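Local structure of TbpB (Actinobacillus pleuropneumoniae, 3HOL) at residues 32-38 / 129-134; 83-89 / 102-108; 229-235 / 248-254. The protein probably binds host transferrin at the bacterial surface, as the lipoprotein component of a receptor used for iron acquisition. One frame throughout, in Å; residues are numbered along the deposited sequence.

In the fold
All three contacts lie in the N-lobe, where a five-stranded antiparallel sheet packs on a beta barrel. Contact 2 is internal to that sheet and contact 3 to the barrel wall, whereas contact 1 joins the two at their margin. Contact 2 is nested in the loop closed by contact 1, and Val32 N is probably hydrogen-bonded to Val103 O. Tyr105 of contact 2 packs on Gly248 and Lys249 of contact 3, although the centres of the two contacts are about 17 Å apart. Each contact is mainly buried, but contact 3 has an exposed end. Contact 2 relies on a regular backbone ladder, contact 3 on a short ladder supplemented by serine hydroxyls, an asparagine and water, and contact 1 on van der Waals packing.

Contact 1: 32-38 / 129-134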
loop_
_atom_site.group_PDB
_atom_site.type_symbol
_atom_site.label_atom_id
_atom_site.label_comp_id
_atom_site.label_asym_id
_atom_site.label_seq_id
_atom_site.Cartn_x
_atom_site.Cartn_y
_atom_site.Cartn_z
ATOM N N VAL A 32 -18.395 1.316 -6.906
ATOM C CA VAL A 32 -19.402 2.317 -7.170
ATOM C C VAL A 32 -20.735 1.673 -7.521
ATOM O O VAL A 32 -20.779 0.581 -8.124
ATOM C CB VAL A 32 -18.964 3.317 -8.279
ATOM C CG1 VAL A 32 -19.103 2.746 -9.707
ATOM C CG2 VAL A 32 -19.763 4.615 -8.164
ATOM N N LYS A 33 -21.813 2.360 -7.120
ATOM C CA LYS A 33 -23.179 2.019 -7.543
ATOM C C LYS A 33 -23.469 2.430 -8.989
ATOM O O LYS A 33 -23.049 3.516 -9.464
ATOM C CB LYS A 33 -24.178 2.679 -6.614
ATOM C CG LYS A 33 -25.581 2.166 -6.798
ATOM C CD LYS A 33 -26.533 2.607 -5.647
ATOM C CE LYS A 33 -26.383 4.075 -5.293
ATOM N NZ LYS A 33 -26.172 4.947 -6.479
ATOM N N VAL A 34 -24.160 1.540 -9.703
ATOM C CA VAL A 34 -24.563 1.822 -11.077
ATOM C C VAL A 34 -25.637 2.963 -10.951
ATOM O O VAL A 34 -26.583 2.819 -10.176
ATOM C CB VAL A 34 -25.119 0.527 -11.733
ATOM C CG1 VAL A 34 -25.776 0.808 -13.098
ATOM C CG2 VAL A 34 -24.015 -0.532 -11.876
ATOM N N PRO A 35 -25.439 4.095 -11.648
ATOM C CA PRO A 35 -26.396 5.209 -11.581
ATOM C C PRO A 35 -27.756 4.862 -12.180
ATOM O O PRO A 35 -27.847 4.135 -13.167
ATOM C CB PRO A 35 -25.751 6.279 -12.459
ATOM C CG PRO A 35 -24.281 6.027 -12.287
ATOM C CD PRO A 35 -24.197 4.506 -12.347
ATOM N N VAL A 36 -28.788 5.448 -11.602
ATOM C CA VAL A 36 -30.165 5.316 -12.061
ATOM C C VAL A 36 -30.780 6.732 -12.117
ATOM O O VAL A 36 -30.681 7.494 -11.157
ATOM C CB VAL A 36 -30.950 4.401 -11.085
ATOM C CG1 VAL A 36 -32.476 4.460 -11.360
ATOM C CG2 VAL A 36 -30.406 2.930 -11.175
ATOM N N SER A 37 -31.335 7.091 -13.256
ATOM C CA SER A 37 -31.934 8.412 -13.433
ATOM C C SER A 37 -33.461 8.282 -13.399
ATOM O O SER A 37 -33.974 7.215 -13.079
ATOM C CB SER A 37 -31.467 9.043 -14.738
ATOM O OG SER A 37 -31.887 8.297 -15.865
ATOM N N SER A 38 -34.176 9.375 -13.700
ATOM C CA SER A 38 -35.644 9.376 -13.704
ATOM C C SER A 38 -36.127 10.529 -14.556
ATOM O O SER A 38 -35.328 11.392 -14.936
ATOM C CB SER A 38 -36.177 9.570 -12.287
ATOM O OG SER A 38 -35.848 10.885 -11.853
ATOM N N THR A 129 -19.298 0.695 -15.666
ATOM C CA THR A 129 -20.710 1.113 -15.707
ATOM C C THR A 129 -20.778 2.497 -16.343
ATOM O O THR A 129 -19.904 3.337 -16.080
ATOM C CB THR A 129 -21.440 1.088 -14.317
ATOM O OG1 THR A 129 -22.768 1.632 -14.466
ATOM C CG2 THR A 129 -20.677 1.911 -13.197
ATOM N N SER A 130 -21.744 2.722 -17.232
ATOM C CA SER A 130 -21.938 4.113 -17.691
ATOM C C SER A 130 -22.747 4.902 -16.658
ATOM O O SER A 130 -23.151 4.379 -15.617
ATOM C CB SER A 130 -22.600 4.158 -19.070
ATOM O OG SER A 130 -23.994 3.923 -18.910
ATOM N N ASN A 131 -22.930 6.200 -16.905
ATOM C CA ASN A 131 -23.913 6.938 -16.130
ATOM C C ASN A 131 -25.304 6.666 -16.726
ATOM O O ASN A 131 -25.412 5.870 -17.685
ATOM C CB ASN A 131 -23.573 8.440 -16.127
ATOM C CG ASN A 131 -23.687 9.075 -17.482
ATOM O OD1 ASN A 131 -23.676 8.417 -18.520
ATOM N ND2 ASN A 131 -23.770 10.411 -17.482
ATOM N N ALA A 132 -26.336 7.323 -16.175
ATOM C CA ALA A 132 -27.726 7.201 -16.646
ATOM C C ALA A 132 -28.162 8.527 -17.271
ATOM O O ALA A 132 -28.112 9.574 -16.611
ATOM C CB ALA A 132 -28.684 6.800 -15.507
ATOM N N ASN A 133 -28.580 8.485 -18.529
ATOM C CA ASN A 133 -28.982 9.720 -19.241
ATOM C C ASN A 133 -30.202 9.483 -20.071
ATOM O O ASN A 133 -30.118 8.889 -21.156
ATOM C CB ASN A 133 -27.884 10.270 -20.147
ATOM C CG ASN A 133 -28.101 11.748 -20.517
ATOM O OD1 ASN A 133 -29.232 12.225 -20.517
ATOM N ND2 ASN A 133 -27.001 12.462 -20.868
ATOM N N LEU A 134 -31.326 9.978 -19.560
ATOM C CA LEU A 134 -32.629 9.841 -20.215
ATOM C C LEU A 134 -32.934 10.950 -21.211
ATOM O O LEU A 134 -33.959 10.886 -21.910
ATOM C CB LEU A 134 -33.736 9.829 -19.163
ATOM C CG LEU A 134 -34.237 8.464 -18.698
ATOM C CD1 LEU A 134 -35.110 8.643 -17.459
ATOM C CD2 LEU A 134 -34.995 7.743 -19.792
#
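Val34 meets Thr129, and Ser37 meets Ala132, along two backbones that run almost in the same direction, 12° apart, without pairing as strands. The contact joins the end of strand 29-33, in the five-stranded sheet of the N-lobe, to strand 119-133 of the adjoining beta barrel; the two segments share no hydrogen bonds and meet by van der Waals packing, side chain on side chain and side chain on backbone. At the strand end of the contact Thr129 meets three residues. With its OG1 anti to the backbone N (chi1 175°), the hydroxyl meets both methyls of Val34, CG1 at 3.4 Å and CG2 at 3.6 Å, while Thr129 CG2 is turned to Val32 CG1, 3.9 Å away. The OG1 proton is spent within its own strand, on a lone pair of Ser130 O. That same carbonyl oxygen receives the ring of Pro35, whose CD comes within 3.4 Å of Ser130 O, and Pro35 CG lies near Asn131 CA, where strand 119-133 is interrupted. Val44 of the short strand 43-44 also packs on Pro35 and Ser37. Further along, the methyl of Ala132 points at the backbone of segment 32-38, its CB 3.5 Å from Ser37 N. The hydroxyl of Ser37 is hydrogen-bonded to Lys155 O, yet its oxygen also lies against carbon: Ser37 OG is 3.6 Å from Leu134 CD1, the methyl that also touches the carbonyl carbon of Ser38.

Contact 2: 83-89 / 102-108; sequences YVRSGYV and YVYYKGN
Gly87 and Tyr104 face each other as a hydrogen-bonded pair in the antiparallel beta hairpin of strands 84-91 and 101-107, and the tyrosine ring lies across the glycine, an arrangement known as aromatic rescue of glycine. From CB, the Tyr104 side chain takes the position between backbone N and carbonyl carbon (chi1 73°), which folds the ring over the partner strand. CD2 then passes Gly87 O at 3.6 Å, and CE2 lies equally close to Gly87 C and near Tyr88 N. On the other rim, CE1 approaches Arg85 O at 3.7 Å. CZ comes nearest Gly87 N, which sits over one ring face, offset toward the rim. At the tip, Tyr104 OH lies 3.1 Å from Arg85 NE, at an angle too poor for a hydrogen bond, and close to CD; NH1 and NH2 of the guanidinium, which is turned 63° from the ring, bond to Leu57 O and Lys75 O. The opposite face of the hairpin, with Val84, Ser86 and Val103, packs on barrel strand 257-265. The tyrosine hydroxyl finds a polar partner in the plane of the ring, a water 2.8 Å from Tyr104 OH that also lies 2.9 Å from Tyr88 O, to which it can donate.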
loop_
_atom_site.group_PDB
_atom_site.type_symbol
_atom_site.label_atom_id
_atom_site.label_comp_id
_atom_site.label_asym_id
_atom_site.label_seq_id
_atom_site.Cartn_x
_atom_site.Cartn_y
_atom_site.Cartn_z
ATOM N N TYR A 83 -4.209 -12.278 -6.076
ATOM C CA TYR A 83 -4.087 -11.072 -5.229
ATOM C C TYR A 83 -5.068 -9.985 -5.631
ATOM O O TYR A 83 -5.192 -9.004 -4.901
ATOM C CB TYR A 83 -2.658 -10.483 -5.357
ATOM C CG TYR A 83 -1.619 -11.475 -4.909
ATOM C CD1 TYR A 83 -1.498 -11.797 -3.544
ATOM C CD2 TYR A 83 -0.755 -12.087 -5.826
ATOM C CE1 TYR A 83 -0.550 -12.718 -3.084
ATOM C CE2 TYR A 83 0.217 -13.006 -5.389
ATOM C CZ TYR A 83 0.311 -13.322 -4.005
ATOM O OH TYR A 83 1.254 -14.229 -3.531
ATOM N N VAL A 84 -5.716 -10.097 -6.795
ATOM C CA VAL A 84 -6.626 -9.016 -7.225
ATOM C C VAL A 84 -7.976 -9.573 -7.715
ATOM O O VAL A 84 -8.075 -10.750 -8.040
ATOM C CB VAL A 84 -5.988 -8.125 -8.341
ATOM C CG1 VAL A 84 -4.674 -7.539 -7.883
ATOM C CG2 VAL A 84 -5.782 -8.913 -9.690
ATOM N N ARG A 85 -9.008 -8.740 -7.764
ATOM C CA ARG A 85 -10.283 -9.149 -8.406
ATOM C C ARG A 85 -11.015 -7.896 -8.833
ATOM O O ARG A 85 -11.133 -6.947 -8.051
ATOM C CB ARG A 85 -11.195 -9.929 -7.417
ATOM C CG ARG A 85 -12.487 -10.442 -8.075
ATOM C CD ARG A 85 -13.341 -11.299 -7.110
ATOM N NE ARG A 85 -14.502 -11.917 -7.803
ATOM C CZ ARG A 85 -15.317 -12.822 -7.254
ATOM N NH1 ARG A 85 -15.077 -13.271 -6.002
ATOM N NH2 ARG A 85 -16.345 -13.316 -7.968
ATOM N N SER A 86 -11.526 -7.881 -10.051
ATOM C CA SER A 86 -12.410 -6.805 -10.461
ATOM C C SER A 86 -13.651 -7.434 -11.115
ATOM O O SER A 86 -13.653 -8.627 -11.503
ATOM C CB SER A 86 -11.665 -5.854 -11.414
ATOM O OG SER A 86 -11.259 -6.581 -12.576
ATOM N N GLY A 87 -14.730 -6.671 -11.210
ATOM C CA GLY A 87 -15.956 -7.215 -11.835
ATOM C C GLY A 87 -17.181 -6.413 -11.456
ATOM O O GLY A 87 -17.114 -5.185 -11.289
ATOM N N TYR A 88 -18.301 -7.103 -11.366
ATOM C CA TYR A 88 -19.556 -6.427 -11.081
ATOM C C TYR A 88 -20.428 -7.363 -10.236
ATOM O O TYR A 88 -20.166 -8.572 -10.159
ATOM C CB TYR A 88 -20.272 -6.074 -12.405
ATOM C CG TYR A 88 -20.349 -7.233 -13.404
ATOM C CD1 TYR A 88 -21.276 -8.292 -13.235
ATOM C CD2 TYR A 88 -19.472 -7.288 -14.497
ATOM C CE1 TYR A 88 -21.301 -9.375 -14.145
ATOM C CE2 TYR A 88 -19.517 -8.353 -15.433
ATOM C CZ TYR A 88 -20.436 -9.367 -15.240
ATOM O OH TYR A 88 -20.466 -10.368 -16.144
ATOM N N VAL A 89 -21.453 -6.784 -9.621
ATOM C CA VAL A 89 -22.448 -7.488 -8.832
ATOM C C VAL A 89 -23.728 -6.794 -9.313
ATOM O O VAL A 89 -23.985 -5.659 -8.939
ATOM C CB VAL A 89 -22.235 -7.254 -7.289
ATOM C CG1 VAL A 89 -23.411 -7.823 -6.429
ATOM C CG2 VAL A 89 -20.941 -7.858 -6.832
ATOM N N TYR A 102 -23.375 -2.914 -8.712
ATOM C CA TYR A 102 -22.107 -2.269 -8.413
ATOM C C TYR A 102 -20.994 -2.779 -9.314
ATOM O O TYR A 102 -21.052 -3.917 -9.806
ATOM C CB TYR A 102 -21.694 -2.526 -6.947
ATOM C CG TYR A 102 -22.732 -2.083 -5.943
ATOM C CD1 TYR A 102 -22.663 -0.812 -5.386
ATOM C CD2 TYR A 102 -23.799 -2.930 -5.569
ATOM C CE1 TYR A 102 -23.610 -0.383 -4.481
ATOM C CE2 TYR A 102 -24.773 -2.487 -4.661
ATOM C CZ TYR A 102 -24.651 -1.221 -4.126
ATOM O OH TYR A 102 -25.593 -0.737 -3.240
ATOM N N VAL A 103 -19.986 -1.927 -9.496
ATOM C CA VAL A 103 -18.749 -2.266 -10.253
ATOM C C VAL A 103 -17.584 -1.953 -9.299
ATOM O O VAL A 103 -17.599 -0.906 -8.595
ATOM C CB VAL A 103 -18.670 -1.461 -11.575
ATOM C CG1 VAL A 103 -17.357 -1.773 -12.377
ATOM C CG2 VAL A 103 -19.938 -1.764 -12.476
ATOM N N TYR A 104 -16.583 -2.837 -9.254
ATOM C CA TYR A 104 -15.499 -2.703 -8.259
ATOM C C TYR A 104 -14.158 -3.291 -8.726
ATOM O O TYR A 104 -14.086 -4.090 -9.689
ATOM C CB TYR A 104 -15.925 -3.414 -6.970
ATOM C CG TYR A 104 -15.895 -4.919 -7.127
ATOM C CD1 TYR A 104 -14.767 -5.659 -6.721
ATOM C CD2 TYR A 104 -16.943 -5.593 -7.743
ATOM C CE1 TYR A 104 -14.704 -7.028 -6.922
ATOM C CE2 TYR A 104 -16.897 -6.959 -7.921
ATOM C CZ TYR A 104 -15.757 -7.662 -7.528
ATOM O OH TYR A 104 -15.683 -9.020 -7.701
ATOM N N TYR A 105 -13.084 -2.880 -8.068
ATOM C CA TYR A 105 -11.868 -3.723 -8.028
ATOM C C TYR A 105 -11.382 -3.776 -6.613
ATOM O O TYR A 105 -11.630 -2.839 -5.829
ATOM C CB TYR A 105 -10.753 -3.175 -8.920
ATOM C CG TYR A 105 -9.902 -2.041 -8.313
ATOM C CD1 TYR A 105 -8.701 -2.315 -7.623
ATOM C CD2 TYR A 105 -10.264 -0.702 -8.501
ATOM C CE1 TYR A 105 -7.913 -1.271 -7.062
ATOM C CE2 TYR A 105 -9.464 0.362 -7.984
ATOM C CZ TYR A 105 -8.277 0.044 -7.277
ATOM O OH TYR A 105 -7.508 1.035 -6.752
ATOM N N LYS A 106 -10.615 -4.827 -6.297
ATOM C CA LYS A 106 -9.885 -4.858 -5.047
ATOM C C LYS A 106 -8.659 -5.751 -5.165
ATOM O O LYS A 106 -8.515 -6.521 -6.139
ATOM C CB LYS A 106 -10.786 -5.378 -3.922
ATOM C CG LYS A 106 -11.309 -6.822 -4.219
ATOM C CD LYS A 106 -11.739 -7.568 -2.955
ATOM C CE LYS A 106 -13.013 -7.066 -2.384
ATOM N NZ LYS A 106 -13.275 -7.696 -1.025
ATOM N N GLY A 107 -7.775 -5.617 -4.186
ATOM C CA GLY A 107 -6.568 -6.449 -4.078
ATOM C C GLY A 107 -6.094 -6.585 -2.647
ATOM O O GLY A 107 -6.483 -5.802 -1.768
ATOM N N ASN A 108 -5.222 -7.564 -2.398
ATOM C CA ASN A 108 -4.550 -7.629 -1.113
ATOM C C ASN A 108 -3.054 -7.771 -1.348
ATOM O O ASN A 108 -2.625 -8.032 -2.478
ATOM C CB ASN A 108 -5.058 -8.825 -0.283
ATOM C CG ASN A 108 -4.859 -10.149 -0.991
ATOM O OD1 ASN A 108 -3.741 -10.602 -1.166
ATOM N ND2 ASN A 108 -5.967 -10.776 -1.413
HETATM O O HOH W 1 -17.709 -9.912 -9.417
#

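Contact 3: 229-235 / 248-254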
loop_
_atom_site.group_PDB
_atom_site.type_symbol
_atom_site.label_atom_id
_atom_site.label_comp_id
_atom_site.label_asym_id
_atom_site.label_seq_id
_atom_site.Cartn_x
_atom_site.Cartn_y
_atom_site.Cartn_z
ATOM N N ALA A 229 -15.237 9.688 -23.887
ATOM C CA ALA A 229 -14.596 10.662 -22.986
ATOM C C ALA A 229 -13.253 10.158 -22.498
ATOM O O ALA A 229 -13.117 8.974 -22.171
ATOM C CB ALA A 229 -15.485 10.922 -21.805
ATOM N N ASP A 230 -12.260 11.038 -22.451
ATOM C CA ASP A 230 -10.984 10.687 -21.830
ATOM C C ASP A 230 -11.109 10.713 -20.305
ATOM O O ASP A 230 -12.094 11.244 -19.744
ATOM C CB ASP A 230 -9.894 11.709 -22.218
ATOM C CG ASP A 230 -9.547 11.695 -23.713
ATOM O OD1 ASP A 230 -9.626 10.668 -24.380
ATOM O OD2 ASP A 230 -9.187 12.753 -24.241
ATOM N N SER A 231 -10.104 10.153 -19.634
ATOM C CA SER A 231 -9.962 10.234 -18.169
ATOM C C SER A 231 -8.549 10.648 -17.776
ATOM O O SER A 231 -7.571 10.061 -18.260
ATOM C CB SER A 231 -10.176 8.860 -17.518
ATOM O OG SER A 231 -10.038 8.969 -16.105
ATOM N N GLN A 232 -8.457 11.603 -16.852
ATOM C CA GLN A 232 -7.182 11.939 -16.222
ATOM C C GLN A 232 -7.142 11.324 -14.846
ATOM O O GLN A 232 -6.320 11.728 -14.012
ATOM C CB GLN A 232 -7.040 13.480 -16.072
ATOM C CG GLN A 232 -7.039 14.290 -17.357
ATOM C CD GLN A 232 -6.205 13.706 -18.515
ATOM O OE1 GLN A 232 -6.738 13.487 -19.620
ATOM N NE2 GLN A 232 -4.896 13.469 -18.276
ATOM N N SER A 233 -8.015 10.358 -14.559
ATOM C CA SER A 233 -8.077 9.819 -13.191
ATOM C C SER A 233 -7.873 8.303 -13.165
ATOM O O SER A 233 -8.578 7.561 -12.458
ATOM C CB SER A 233 -9.400 10.202 -12.508
ATOM O OG SER A 233 -10.516 9.659 -13.236
ATOM N N LEU A 234 -6.912 7.832 -13.945
ATOM C CA LEU A 234 -6.556 6.417 -13.876
ATOM C C LEU A 234 -5.645 6.227 -12.672
ATOM O O LEU A 234 -4.618 6.907 -12.552
ATOM C CB LEU A 234 -5.829 5.966 -15.154
ATOM C CG LEU A 234 -5.621 4.434 -15.241
ATOM C CD1 LEU A 234 -5.750 3.944 -16.700
ATOM C CD2 LEU A 234 -4.283 4.044 -14.690
ATOM N N GLU A 235 -5.987 5.290 -11.797
ATOM C CA GLU A 235 -5.154 5.017 -10.612
ATOM C C GLU A 235 -5.345 3.583 -10.267
ATOM O O GLU A 235 -6.512 3.071 -10.238
ATOM C CB GLU A 235 -5.545 5.907 -9.399
ATOM C CG GLU A 235 -4.489 6.021 -8.229
ATOM C CD GLU A 235 -4.419 4.831 -7.246
ATOM O OE1 GLU A 235 -5.343 3.959 -7.211
ATOM O OE2 GLU A 235 -3.424 4.775 -6.456
ATOM N N GLY A 248 -7.032 -1.709 -11.009
ATOM C CA GLY A 248 -7.266 -0.255 -10.861
ATOM C C GLY A 248 -8.519 0.216 -11.533
ATOM O O GLY A 248 -9.394 -0.592 -11.908
ATOM N N LYS A 249 -8.642 1.540 -11.654
ATOM C CA LYS A 249 -9.902 2.110 -12.143
ATOM C C LYS A 249 -9.633 3.449 -12.795
ATOM O O LYS A 249 -8.560 4.056 -12.600
ATOM C CB LYS A 249 -10.918 2.301 -10.980
ATOM C CG LYS A 249 -10.645 3.580 -10.142
ATOM C CD LYS A 249 -11.556 3.641 -8.891
ATOM C CE LYS A 249 -11.552 5.030 -8.224
ATOM N NZ LYS A 249 -10.128 5.436 -7.865
ATOM N N PHE A 250 -10.603 3.916 -13.567
ATOM C CA PHE A 250 -10.598 5.311 -13.918
ATOM C C PHE A 250 -12.019 5.838 -14.026
ATOM O O PHE A 250 -12.999 5.057 -14.169
ATOM C CB PHE A 250 -9.800 5.617 -15.202
ATOM C CG PHE A 250 -10.405 5.062 -16.468
ATOM C CD1 PHE A 250 -11.456 5.702 -17.080
ATOM C CD2 PHE A 250 -9.852 3.927 -17.078
ATOM C CE1 PHE A 250 -12.005 5.216 -18.284
ATOM C CE2 PHE A 250 -10.377 3.423 -18.308
ATOM C CZ PHE A 250 -11.477 4.072 -18.899
ATOM N N VAL A 251 -12.124 7.161 -13.982
ATOM C CA VAL A 251 -13.437 7.816 -14.181
ATOM C C VAL A 251 -13.360 8.792 -15.356
ATOM O O VAL A 251 -12.429 9.615 -15.421
ATOM C CB VAL A 251 -13.900 8.549 -12.907
ATOM C CG1 VAL A 251 -15.421 8.990 -13.005
ATOM C CG2 VAL A 251 -13.625 7.715 -11.665
ATOM N N ALA A 252 -14.326 8.717 -16.283
ATOM C CA ALA A 252 -14.370 9.674 -17.406
ATOM C C ALA A 252 -14.382 11.119 -16.844
ATOM O O ALA A 252 -15.005 11.374 -15.787
ATOM C CB ALA A 252 -15.626 9.407 -18.270
ATOM N N ASN A 253 -13.711 12.042 -17.534
ATOM C CA ASN A 253 -13.627 13.418 -17.080
ATOM C C ASN A 253 -15.013 14.103 -16.987
ATOM O O ASN A 253 -15.195 14.949 -16.150
ATOM C CB ASN A 253 -12.651 14.233 -17.925
ATOM C CG ASN A 253 -11.237 13.749 -17.799
ATOM O OD1 ASN A 253 -10.826 13.128 -16.790
ATOM N ND2 ASN A 253 -10.463 14.020 -18.839
ATOM N N ASP A 254 -15.989 13.666 -17.784
ATOM C CA ASP A 254 -17.374 14.162 -17.663
ATOM C C ASP A 254 -18.250 13.239 -16.798
ATOM O O ASP A 254 -19.482 13.355 -16.825
ATOM C CB ASP A 254 -17.999 14.314 -19.051
ATOM C CG ASP A 254 -18.230 12.963 -19.748
ATOM O OD1 ASP A 254 -17.751 11.922 -19.274
ATOM O OD2 ASP A 254 -18.886 12.930 -20.796
HETATM O O HOH W 2 -11.351 12.263 -13.982
HETATM O O HOH W 3 -9.497 7.014 -9.948
HETATM O O HOH W 4 -7.982 3.402 -7.909
#
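Two serine torsions bring hydroxyls from segment 229-235 onto Val251: Ser231 holds OG anti to its own N (chi1 -180°), whereas Ser233 places OG between N and carbonyl carbon (chi1 61°). Ser231 OG donates to Val251 O at 2.6 Å, approaching from above the carbonyl plane, 54° out of it, and Ser233 OG accepts from Val251 N at 3.1 Å. Ser231 OG also accepts from Ser233 N at 2.9 Å, closing an ST turn. These bonds lie where strand 231-239 of the N-lobe barrel turns a corner at Gln232 beside its hairpin partner, strand 245-251. Beyond the corner, at Glu235 and Lys249, the ordinary antiparallel ladder takes over with a reciprocal pair of backbone bonds.

At and just before the corner, Asn253 grips the chain twice. Its N donates to Asp230 O, and its side-chain OD1 accepts from Gln232 N at 2.8 Å. A water accepts from Ser233 OG at 2.8 Å and donates to Asn253 OD1 at 3.0 Å, connecting the asparagine with the second serine. Carbon packing lies beside this polar network: Phe250 CD1 meets Ser231 CB at 3.4 Å, and the Phe250 ring stands edge-to-face with Tyr196. Lys249 NZ reaches Ser233 O through one water and probably Glu235 O through another, and makes a cation-pi contact with Tyr30, while the Glu235 carboxylate forms a salt bridge with Arg206. Glu235 OE1 and Lys249 NZ stay 5.1 Å apart and do not meet directly, though each may still favour the ionised form of the other. Around Val251, serine hydroxyls serve the peptide groups that regular strand pairing would otherwise satisfy, which is consistent with the chain bending at Gln232 while staying bonded to its neighbour.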